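Local coordinates for protein putative retaining b-glycosidase (Saccharophagus degradans, PDB 5A95) that probably hydrolyses mixed-linkage beta-glucans as a retaining glycoside hydrolase of family 5, its specificity dictated by its quaternary structure, at residues Gln39-Ile51 against Asp124-Tyr136. The protein carries 1 engineered substitution. Residues are numbered along the deposited sequence; the frame is centred on the assembly and turned at random.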
loop_
_atom_site.group_PDB
_atom_site.type_symbol
_atom_site.label_atom_id
_atom_site.label_comp_id
_atom_site.label_asym_id
_atom_site.label_seq_id
_atom_site.Cartn_x
_atom_site.Cartn_y
_atom_site.Cartn_z
ATOM N N GLN A 39 0.479 22.571 16.475
ATOM C CA GLN A 39 0.851 23.485 15.408
ATOM C C GLN A 39 1.986 24.396 15.859
ATOM O O GLN A 39 2.091 24.748 17.026
ATOM C CB GLN A 39 -0.357 24.294 14.961
ATOM C CG GLN A 39 -1.482 23.393 14.465
ATOM C CD GLN A 39 -2.604 24.185 13.853
ATOM O OE1 GLN A 39 -3.385 24.794 14.574
ATOM N NE2 GLN A 39 -2.665 24.242 12.535
ATOM N N PHE A 40 2.809 24.785 14.902
ATOM C CA PHE A 40 3.879 25.726 15.140
ATOM C C PHE A 40 3.355 27.034 15.727
ATOM O O PHE A 40 2.339 27.559 15.272
ATOM C CB PHE A 40 4.610 26.014 13.819
ATOM C CG PHE A 40 5.864 26.841 13.999
ATOM C CD1 PHE A 40 5.787 28.228 14.040
ATOM C CD2 PHE A 40 7.099 26.232 14.149
ATOM C CE1 PHE A 40 6.930 28.986 14.235
ATOM C CE2 PHE A 40 8.246 26.981 14.318
ATOM C CZ PHE A 40 8.159 28.368 14.382
ATOM N N ASP A 41 4.059 27.554 16.727
ATOM C CA ASP A 41 3.616 28.762 17.436
ATOM C C ASP A 41 3.897 29.997 16.590
ATOM O O ASP A 41 5.013 30.495 16.580
ATOM C CB ASP A 41 4.333 28.863 18.791
ATOM C CG ASP A 41 3.938 30.097 19.566
ATOM O OD1 ASP A 41 3.013 30.827 19.124
ATOM O OD2 ASP A 41 4.576 30.327 20.618
ATOM N N VAL A 42 2.881 30.467 15.873
ATOM C CA VAL A 42 3.031 31.606 14.968
ATOM C C VAL A 42 3.416 32.898 15.686
ATOM O O VAL A 42 3.985 33.794 15.079
ATOM C CB VAL A 42 1.768 31.829 14.099
ATOM C CG1 VAL A 42 1.419 30.562 13.304
ATOM C CG2 VAL A 42 0.583 32.286 14.945
ATOM N N LYS A 43 3.131 32.976 16.989
ATOM C CA LYS A 43 3.477 34.162 17.806
ATOM C C LYS A 43 4.968 34.262 18.084
ATOM O O LYS A 43 5.443 35.319 18.480
ATOM C CB LYS A 43 2.714 34.140 19.133
ATOM C CG LYS A 43 1.209 34.162 18.964
ATOM C CD LYS A 43 0.483 34.364 20.289
ATOM C CE LYS A 43 -0.965 33.909 20.165
ATOM N NZ LYS A 43 -1.878 34.633 21.093
ATOM N N SER A 44 5.713 33.185 17.864
ATOM C CA SER A 44 7.163 33.197 18.068
ATOM C C SER A 44 7.918 33.871 16.909
ATOM O O SER A 44 9.126 34.072 16.981
ATOM C CB SER A 44 7.674 31.762 18.244
ATOM O OG SER A 44 7.655 31.029 17.030
ATOM N N LEU A 45 7.204 34.193 15.839
ATOM C CA LEU A 45 7.833 34.681 14.613
ATOM C C LEU A 45 7.899 36.183 14.550
ATOM O O LEU A 45 6.967 36.874 14.975
ATOM C CB LEU A 45 7.028 34.200 13.400
ATOM C CG LEU A 45 6.958 32.684 13.216
ATOM C CD1 LEU A 45 5.982 32.353 12.092
ATOM C CD2 LEU A 45 8.334 32.134 12.933
ATOM N N LYS A 46 8.987 36.691 13.974
ATOM C CA LYS A 46 9.041 38.095 13.542
ATOM C C LYS A 46 8.115 38.331 12.348
ATOM O O LYS A 46 7.864 37.419 11.569
ATOM C CB LYS A 46 10.434 38.448 13.063
ATOM C CG LYS A 46 11.552 38.344 14.070
ATOM C CD LYS A 46 12.862 38.663 13.338
ATOM C CE LYS A 46 14.035 38.752 14.287
ATOM N NZ LYS A 46 15.345 39.067 13.616
ATOM N N THR A 47 7.669 39.570 12.168
ATOM C CA THR A 47 6.883 39.924 10.997
ATOM C C THR A 47 7.633 39.506 9.701
ATOM O O THR A 47 8.865 39.669 9.586
ATOM C CB THR A 47 6.557 41.431 11.002
ATOM O OG1 THR A 47 7.777 42.187 11.146
ATOM C CG2 THR A 47 5.586 41.756 12.175
ATOM N N GLN A 48 6.893 38.935 8.768
ATOM C CA GLN A 48 7.438 38.452 7.516
ATOM C C GLN A 48 6.253 38.288 6.601
ATOM O O GLN A 48 5.256 37.650 6.966
ATOM C CB GLN A 48 8.162 37.094 7.701
ATOM C CG GLN A 48 8.846 36.588 6.459
ATOM C CD GLN A 48 9.767 35.407 6.719
ATOM O OE1 GLN A 48 9.761 34.798 7.797
ATOM N NE2 GLN A 48 10.585 35.076 5.719
ATOM N N SER A 49 6.354 38.857 5.401
ATOM C CA SER A 49 5.239 38.821 4.483
ATOM C C SER A 49 4.977 37.399 3.992
ATOM O O SER A 49 5.904 36.656 3.674
ATOM C CB SER A 49 5.505 39.696 3.264
ATOM O OG SER A 49 4.431 39.623 2.351
ATOM N N PHE A 50 3.718 37.028 3.902
ATOM C CA PHE A 50 3.346 35.889 3.083
ATOM C C PHE A 50 3.679 36.182 1.633
ATOM O O PHE A 50 3.516 37.304 1.141
ATOM C CB PHE A 50 1.831 35.582 3.158
ATOM C CG PHE A 50 1.409 34.906 4.425
ATOM C CD1 PHE A 50 1.528 33.532 4.563
ATOM C CD2 PHE A 50 0.933 35.645 5.507
ATOM C CE1 PHE A 50 1.150 32.912 5.727
ATOM C CE2 PHE A 50 0.549 35.012 6.676
ATOM C CZ PHE A 50 0.668 33.644 6.790
ATOM N N ILE A 51 4.085 35.139 0.923
ATOM C CA ILE A 51 4.235 35.176 -0.520
ATOM C C ILE A 51 3.049 34.428 -1.098
ATOM O O ILE A 51 2.705 33.344 -0.609
ATOM C CB ILE A 51 5.552 34.525 -0.986
ATOM C CG1 ILE A 51 6.763 35.166 -0.286
ATOM C CG2 ILE A 51 5.689 34.593 -2.514
ATOM C CD1 ILE A 51 6.894 36.669 -0.476
ATOM N N ASP A 124 11.204 22.806 12.406
ATOM C CA ASP A 124 10.895 23.963 13.253
ATOM C C ASP A 124 12.128 24.849 13.467
ATOM O O ASP A 124 12.004 26.059 13.502
ATOM C CB ASP A 124 10.430 23.518 14.629
ATOM C CG ASP A 124 9.038 22.913 14.660
ATOM O OD1 ASP A 124 8.316 22.831 13.632
ATOM O OD2 ASP A 124 8.680 22.493 15.787
ATOM N N GLU A 125 13.281 24.221 13.665
ATOM C CA GLU A 125 14.532 24.970 13.827
ATOM C C GLU A 125 14.805 25.814 12.592
ATOM O O GLU A 125 15.125 26.996 12.692
ATOM C CB GLU A 125 15.712 24.039 14.106
ATOM C CG GLU A 125 15.600 23.300 15.429
ATOM C CD GLU A 125 16.504 22.081 15.561
ATOM O OE1 GLU A 125 16.971 21.506 14.553
ATOM O OE2 GLU A 125 16.738 21.663 16.717
ATOM N N ALA A 126 14.676 25.182 11.419
ATOM C CA ALA A 126 14.858 25.911 10.169
ATOM C C ALA A 126 13.883 27.071 10.001
ATOM O O ALA A 126 14.255 28.122 9.480
ATOM C CB ALA A 126 14.737 24.956 8.989
ATOM N N VAL A 127 12.629 26.864 10.392
ATOM C CA VAL A 127 11.625 27.914 10.319
ATOM C C VAL A 127 12.079 29.101 11.167
ATOM O O VAL A 127 12.041 30.247 10.728
ATOM C CB VAL A 127 10.220 27.411 10.755
ATOM C CG1 VAL A 127 9.237 28.558 10.866
ATOM C CG2 VAL A 127 9.701 26.379 9.757
ATOM N N ARG A 128 12.506 28.835 12.400
ATOM C CA ARG A 128 12.937 29.905 13.274
ATOM C C ARG A 128 14.164 30.623 12.711
ATOM O O ARG A 128 14.231 31.853 12.704
ATOM C CB ARG A 128 13.239 29.361 14.664
ATOM C CG ARG A 128 11.982 28.991 15.430
ATOM C CD ARG A 128 12.281 28.732 16.903
ATOM N NE ARG A 128 12.985 27.458 17.058
ATOM C CZ ARG A 128 12.390 26.266 17.158
ATOM N NH1 ARG A 128 11.066 26.170 17.166
ATOM N NH2 ARG A 128 13.122 25.162 17.275
ATOM N N TRP A 129 15.123 29.845 12.236
ATOM C CA TRP A 129 16.340 30.430 11.668
ATOM C C TRP A 129 16.021 31.302 10.461
ATOM O O TRP A 129 16.507 32.432 10.338
ATOM C CB TRP A 129 17.323 29.343 11.254
ATOM C CG TRP A 129 17.820 28.473 12.341
ATOM C CD1 TRP A 129 17.869 28.745 13.681
ATOM C CD2 TRP A 129 18.379 27.166 12.177
ATOM N NE1 TRP A 129 18.382 27.676 14.349
ATOM C CE2 TRP A 129 18.717 26.694 13.455
ATOM C CE3 TRP A 129 18.619 26.352 11.073
ATOM C CZ2 TRP A 129 19.279 25.443 13.653
ATOM C CZ3 TRP A 129 19.170 25.106 11.267
ATOM C CH2 TRP A 129 19.484 24.659 12.546
ATOM N N ALA A 130 15.243 30.744 9.533
ATOM C CA ALA A 130 14.902 31.467 8.324
ATOM C C ALA A 130 14.113 32.738 8.670
ATOM O O ALA A 130 14.375 33.805 8.120
ATOM C CB ALA A 130 14.099 30.559 7.386
ATOM N N ASN A 131 13.117 32.623 9.545
ATOM C CA ASN A 131 12.353 33.801 9.943
ATOM C C ASN A 131 13.225 34.864 10.604
ATOM O O ASN A 131 13.043 36.051 10.355
ATOM C CB ASN A 131 11.208 33.382 10.835
ATOM C CG ASN A 131 10.462 34.548 11.431
ATOM O OD1 ASN A 131 10.632 34.837 12.620
ATOM N ND2 ASN A 131 9.677 35.233 10.629
ATOM N N ASP A 132 14.171 34.429 11.435
ATOM C CA ASP A 132 15.071 35.386 12.096
ATOM C C ASP A 132 15.863 36.194 11.068
ATOM O O ASP A 132 16.162 37.369 11.295
ATOM C CB ASP A 132 16.018 34.651 13.061
ATOM C CG ASP A 132 16.794 35.601 13.952
ATOM O OD1 ASP A 132 16.156 36.511 14.532
ATOM O OD2 ASP A 132 18.031 35.449 14.071
ATOM N N LEU A 133 16.142 35.576 9.921
ATOM C CA LEU A 133 16.933 36.195 8.873
ATOM C C LEU A 133 16.101 36.797 7.753
ATOM O O LEU A 133 16.661 37.404 6.839
ATOM C CB LEU A 133 17.860 35.124 8.270
ATOM C CG LEU A 133 18.976 34.677 9.220
ATOM C CD1 LEU A 133 19.525 33.310 8.853
ATOM C CD2 LEU A 133 20.095 35.721 9.269
ATOM N N GLY A 134 14.780 36.661 7.832
ATOM C CA GLY A 134 13.881 37.214 6.832
ATOM C C GLY A 134 13.841 36.460 5.509
ATOM O O GLY A 134 13.389 37.017 4.490
ATOM N N ILE A 135 14.277 35.194 5.515
ATOM C CA ILE A 135 14.288 34.375 4.303
ATOM C C ILE A 135 13.219 33.285 4.371
ATOM O O ILE A 135 12.603 33.052 5.408
ATOM C CB ILE A 135 15.667 33.784 4.039
ATOM C CG1 ILE A 135 16.015 32.740 5.086
ATOM C CG2 ILE A 135 16.667 34.942 3.932
ATOM C CD1 ILE A 135 17.282 31.996 4.820
ATOM N N TYR A 136 12.972 32.685 3.219
ATOM C CA TYR A 136 11.859 31.756 3.052
ATOM C C TYR A 136 12.324 30.319 2.799
ATOM O O TYR A 136 13.446 30.106 2.361
ATOM C CB TYR A 136 11.010 32.208 1.866
ATOM C CG TYR A 136 10.301 33.517 2.123
ATOM C CD1 TYR A 136 9.064 33.531 2.743
ATOM C CD2 TYR A 136 10.887 34.742 1.780
ATOM C CE1 TYR A 136 8.406 34.717 3.015
ATOM C CE2 TYR A 136 10.246 35.941 2.068
ATOM C CZ TYR A 136 9.007 35.928 2.667
ATOM O OH TYR A 136 8.359 37.111 2.902
HETATM O O HOH W 1 8.785 28.101 17.678
#
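The N-terminal extension of this family 5 (beta/alpha)8 barrel lies along helix 116-133 and the Schellman motif at G134, with N131 of the helix the main polar link. The N131 amide pairs with the backbone of K46 in both directions: OD1 takes K46 N on a lone pair in the carbonyl plane (2.8 Å), while ND2 gives an almost straight bond to K46 O (3.0 Å, 169°). The second N-H of ND2 goes to Q48 OE1 (2.9 Å), which T180 also binds, and L45 CD2 packs against N131 CG. A leucine in place of N131 would probably leave K46 N and O without these mates and Q48 OE1 with T180 but without its N131 donor. Q48 turns CG away from its own N (chi1 -175°) and, extended beyond, carries NE2 over the centre of the Y136 ring, 3.4 Å above its plane, where it bonds I135 O (2.9 Å). I51 CG1 packs on the opposite ring face as a CH-pi contact, and Y136 OH donates to S49 O (2.6 Å). K46 NZ reaches D132 O and makes a salt bridge to D132 OD1 (2.8 Å), while OD2 pairs with K87. Toward the other end, V127 CG1 lies over the F40 ring, with R128 CG and D124 OD1, itself hydrogen-bonded to Y175 OH, at its edge. The extension thus runs from R174, paired with F40, across helix 116-133 to strand 136-144, whose first residue, Y136, bonds I102 of strand 101-106.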